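Local structure of C-type lectin domain family 4, member b1 (Mus musculus, 6LFJ) at residues C103-Y108 with G115-S120. The protein binds carbohydrate, here mannose, through a calcium ion in its C-type lectin domain and may modulate dendritic cells and immune reactivity. Numbering follows the deposited sequence. Where two conformers were deposited one is given.
Sequences CVTVYY and GWNDIS. With CA (calcium ion), chain C; MAN (alpha-D-mannopyranose), chain G.
The calcium-dependent sugar site of this C-type lectin domain is built partly on an antiparallel hairpin, in which 103-108 pairs with 115-119 and the second strand carries the WND motif, Trp116-Asn117-Asp118. Three hydrogen-bonded pairs, Cys103 with Ile119, Thr105 with Asn117 and Tyr107 with Gly115, set the register. In the central pair, the bonds from Thr105 N to Asn117 O and from Asn117 N to Thr105 O are both 2.9 Å long, the former almost straight at 172°. Trp116 lies on one face with Val104 and Val106: CG1 of Val104 reaches Trp116 CB at 3.7 Å, while CG2 of Val106 meets the indole at the edge, near CD1. The indole NE1 bonds to Gln51 OE1 of helix 48-56, tying the hairpin to that helix. On the other face, the CB of Asn117 lies at the edge of the Tyr107 ring, 3.8 Å from CE1. Asn117 carries its amide past the Tyr107 ring to the metal, CG lying opposite the backbone N across the CA-CB bond (chi1 177°). Asp118 grips the calcium ion twice, through OD1 at 2.3 Å and its backbone O at 2.4 Å. Its CG stands between backbone N and carbonyl carbon (chi1 60°), turning the carboxylate to the metal, and OD2 forms a salt bridge with Arg74. Glu95, Ser97 and Glu101 complete the protein shell, and mannose adds its O3 and O4. Asn117 and Asp118 are neighbours in a strand held by backbone hydrogen bonds, which probably keeps their side-chain and backbone ligands in a set orientation toward the metal, and mannose is recognised by direct coordination of two neighbouring hydroxyls to the calcium ion.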
ATOM      1  N   CYS A 103       2.569  18.022  -7.837  1.00 21.58           N
ATOM      2  CA  CYS A 103       1.330  17.292  -7.463  1.00 22.76           C
ATOM      3  C   CYS A 103       0.735  16.615  -8.700  1.00 22.58           C
ATOM      4  O   CYS A 103       1.169  16.915  -9.833  1.00 27.61           O
ATOM      5  CB  CYS A 103       0.355  18.225  -6.765  1.00 23.40           C
ATOM      6  SG  CYS A 103       0.918  18.654  -5.099  1.00 27.19           S
ATOM      7  N   VAL A 104      -0.181  15.675  -8.492  1.00 24.10           N
ATOM      8  CA  VAL A 104      -0.677  14.809  -9.596  1.00 21.05           C
ATOM      9  C   VAL A 104      -2.199  14.838  -9.601  1.00 21.48           C
ATOM     10  O   VAL A 104      -2.815  14.726  -8.523  1.00 20.19           O
ATOM     11  CB  VAL A 104      -0.129  13.381  -9.486  1.00 19.27           C
ATOM     12  CG1 VAL A 104      -0.607  12.485 -10.617  1.00 19.49           C
ATOM     13  CG2 VAL A 104       1.386  13.401  -9.427  1.00 24.01           C
ATOM     14  N   THR A 105      -2.757  14.996 -10.794  1.00 21.19           N
ATOM     15  CA  THR A 105      -4.211  14.893 -11.044  0.61 23.30           C
ATOM     16  C   THR A 105      -4.461  13.716 -11.969  1.00 27.23           C
ATOM     17  O   THR A 105      -3.498  13.291 -12.668  1.00 23.66           O
ATOM     18  CB  THR A 105      -4.779  16.126 -11.742  0.61 25.72           C
ATOM     19  OG1 THR A 105      -3.988  16.356 -12.910  0.61 25.71           O
ATOM     20  CG2 THR A 105      -4.777  17.320 -10.825  0.61 18.54           C
ATOM     21  N   VAL A 106      -5.683  13.198 -11.935  1.00 19.59           N
ATOM     22  CA  VAL A 106      -6.166  12.205 -12.917  1.00 15.86           C
ATOM     23  C   VAL A 106      -7.265  12.914 -13.712  1.00 22.23           C
ATOM     24  O   VAL A 106      -8.151  13.579 -13.106  1.00 21.59           O
ATOM     25  CB  VAL A 106      -6.617  10.891 -12.254  1.00 19.47           C
ATOM     26  CG1 VAL A 106      -7.729  11.080 -11.236  1.00 18.32           C
ATOM     27  CG2 VAL A 106      -7.009   9.858 -13.295  1.00 22.00           C
ATOM     28  N   TYR A 107      -7.180  12.844 -15.031  1.00 21.63           N
ATOM     29  CA  TYR A 107      -8.207  13.449 -15.913  1.00 19.59           C
ATOM     30  C   TYR A 107      -8.311  12.631 -17.197  1.00 23.54           C
ATOM     31  O   TYR A 107      -7.444  11.786 -17.500  1.00 23.19           O
ATOM     32  CB  TYR A 107      -7.909  14.931 -16.143  1.00 19.60           C
ATOM     33  CG  TYR A 107      -6.955  15.209 -17.274  1.00 23.97           C
ATOM     34  CD1 TYR A 107      -5.587  15.080 -17.098  1.00 22.47           C
ATOM     35  CD2 TYR A 107      -7.419  15.573 -18.528  1.00 28.62           C
ATOM     36  CE1 TYR A 107      -4.697  15.334 -18.129  1.00 29.36           C
ATOM     37  CE2 TYR A 107      -6.543  15.827 -19.570  1.00 30.41           C
ATOM     38  CZ  TYR A 107      -5.177  15.705 -19.371  1.00 32.08           C
ATOM     39  OH  TYR A 107      -4.292  15.947 -20.381  1.00 30.99           O
ATOM     40  N   TYR A 108      -9.397  12.881 -17.916  1.00 24.32           N
ATOM     41  CA  TYR A 108      -9.814  12.121 -19.111  1.00 26.69           C
ATOM     42  C   TYR A 108      -9.381  12.883 -20.356  1.00 26.00           C
ATOM     43  O   TYR A 108      -9.762  14.050 -20.461  1.00 27.00           O
ATOM     44  CB  TYR A 108     -11.334  11.970 -19.102  1.00 26.64           C
ATOM     45  CG  TYR A 108     -11.859  11.058 -20.172  1.00 30.82           C
ATOM     46  CD1 TYR A 108     -11.916   9.694 -19.959  1.00 27.50           C
ATOM     47  CD2 TYR A 108     -12.303  11.554 -21.388  1.00 36.39           C
ATOM     48  CE1 TYR A 108     -12.411   8.839 -20.929  1.00 32.84           C
ATOM     49  CE2 TYR A 108     -12.792  10.713 -22.374  1.00 38.21           C
ATOM     50  CZ  TYR A 108     -12.849   9.347 -22.141  1.00 40.05           C
ATOM     51  OH  TYR A 108     -13.322   8.497 -23.099  1.00 40.46           O
ATOM     52  N   GLY A 115      -5.877   9.214 -17.233  1.00 22.48           N
ATOM     53  CA  GLY A 115      -4.429   9.165 -17.021  1.00 19.59           C
ATOM     54  C   GLY A 115      -4.000  10.273 -16.089  1.00 24.45           C
ATOM     55  O   GLY A 115      -4.829  11.190 -15.821  1.00 21.77           O
ATOM     56  N   TRP A 116      -2.759  10.174 -15.607  1.00 20.54           N
ATOM     57  CA  TRP A 116      -2.188  11.104 -14.616  1.00 19.14           C
ATOM     58  C   TRP A 116      -1.447  12.230 -15.317  1.00 20.72           C
ATOM     59  O   TRP A 116      -0.855  12.018 -16.400  1.00 23.39           O
ATOM     60  CB  TRP A 116      -1.247  10.393 -13.658  1.00 17.81           C
ATOM     61  CG  TRP A 116      -1.814   9.223 -12.921  1.00 18.63           C
ATOM     62  CD1 TRP A 116      -3.108   8.814 -12.783  1.00 19.79           C
ATOM     63  CD2 TRP A 116      -1.029   8.322 -12.131  1.00 19.88           C
ATOM     64  NE1 TRP A 116      -3.174   7.701 -11.979  1.00 20.58           N
ATOM     65  CE2 TRP A 116      -1.912   7.380 -11.562  1.00 20.04           C
ATOM     66  CE3 TRP A 116       0.341   8.216 -11.877  1.00 24.31           C
ATOM     67  CZ2 TRP A 116      -1.457   6.352 -10.740  1.00 17.57           C
ATOM     68  CZ3 TRP A 116       0.787   7.200 -11.059  1.00 19.33           C
ATOM     69  CH2 TRP A 116      -0.100   6.273 -10.513  1.00 18.64           C
ATOM     70  N   ASN A 117      -1.457  13.381 -14.664  1.00 21.78           N
ATOM     71  CA  ASN A 117      -0.751  14.599 -15.111  1.00 21.97           C
ATOM     72  C   ASN A 117      -0.113  15.257 -13.886  1.00 23.66           C
ATOM     73  O   ASN A 117      -0.823  15.483 -12.889  1.00 21.68           O
ATOM     74  CB  ASN A 117      -1.708  15.561 -15.813  1.00 22.37           C
ATOM     75  CG  ASN A 117      -1.017  16.845 -16.222  1.00 23.09           C
ATOM     76  OD1 ASN A 117       0.167  16.810 -16.560  1.00 23.85           O
ATOM     77  ND2 ASN A 117      -1.740  17.961 -16.201  1.00 26.56           N
ATOM     78  N   ASP A 118       1.175  15.572 -13.956  1.00 20.97           N
ATOM     79  CA  ASP A 118       1.812  16.419 -12.920  1.00 17.59           C
ATOM     80  C   ASP A 118       1.331  17.856 -13.128  1.00 23.13           C
ATOM     81  O   ASP A 118       1.260  18.311 -14.294  1.00 22.27           O
ATOM     82  CB  ASP A 118       3.331  16.272 -12.898  1.00 17.18           C
ATOM     83  CG  ASP A 118       4.056  16.629 -14.176  1.00 21.62           C
ATOM     84  OD1 ASP A 118       3.430  16.577 -15.250  1.00 23.50           O
ATOM     85  OD2 ASP A 118       5.266  16.927 -14.087  1.00 24.87           O
ATOM     86  N   ILE A 119       0.973  18.525 -12.037  1.00 20.42           N
ATOM     87  CA  ILE A 119       0.479  19.934 -12.083  0.61 20.85           C
ATOM     88  C   ILE A 119       0.946  20.677 -10.839  1.00 21.88           C
ATOM     89  O   ILE A 119       1.426  20.040  -9.893  1.00 23.04           O
ATOM     90  CB  ILE A 119      -1.053  20.052 -12.215  0.61 25.54           C
ATOM     91  CG1 ILE A 119      -1.799  19.447 -11.022  0.61 19.57           C
ATOM     92  CG2 ILE A 119      -1.543  19.491 -13.539  0.61 30.35           C
ATOM     93  CD1 ILE A 119      -3.168  20.075 -10.821  0.61 26.27           C
ATOM     94  N   SER A 120       0.833  21.995 -10.890  1.00 25.16           N
ATOM     95  CA  SER A 120       1.125  22.894  -9.753  1.00 29.91           C
ATOM     96  C   SER A 120       0.212  22.506  -8.588  1.00 27.86           C
ATOM     97  O   SER A 120      -1.022  22.435  -8.780  1.00 28.39           O
ATOM     98  CB  SER A 120       0.955  24.332 -10.148  1.00 34.57           C
ATOM     99  OG  SER A 120       0.782  25.136  -8.991  1.00 40.17           O
TER
HETATM  100 CA    CA C 301       2.249  18.057 -16.501  1.00 22.03          CA
HETATM  101  C1  MAN G 305      -0.888  22.020 -19.262  1.00 39.74           C
HETATM  102  C2  MAN G 305      -0.605  21.520 -17.829  1.00 32.81           C
HETATM  103  C3  MAN G 305       0.576  20.539 -17.841  1.00 24.65           C
HETATM  104  C4  MAN G 305       0.332  19.438 -18.817  1.00 26.02           C
HETATM  105  C5  MAN G 305       0.020  20.003 -20.199  1.00 37.57           C
HETATM  106  C6  MAN G 305      -0.550  18.894 -21.092  1.00 47.72           C
HETATM  107  O2  MAN G 305      -1.748  20.892 -17.287  1.00 33.47           O
HETATM  108  O3  MAN G 305       0.744  20.012 -16.567  1.00 26.50           O
HETATM  109  O4  MAN G 305       1.504  18.657 -18.930  1.00 22.86           O
HETATM  110  O5  MAN G 305      -1.066  20.924 -20.160  1.00 38.14           O
HETATM  111  O6  MAN G 305      -0.511  19.330 -22.444  1.00 61.50           O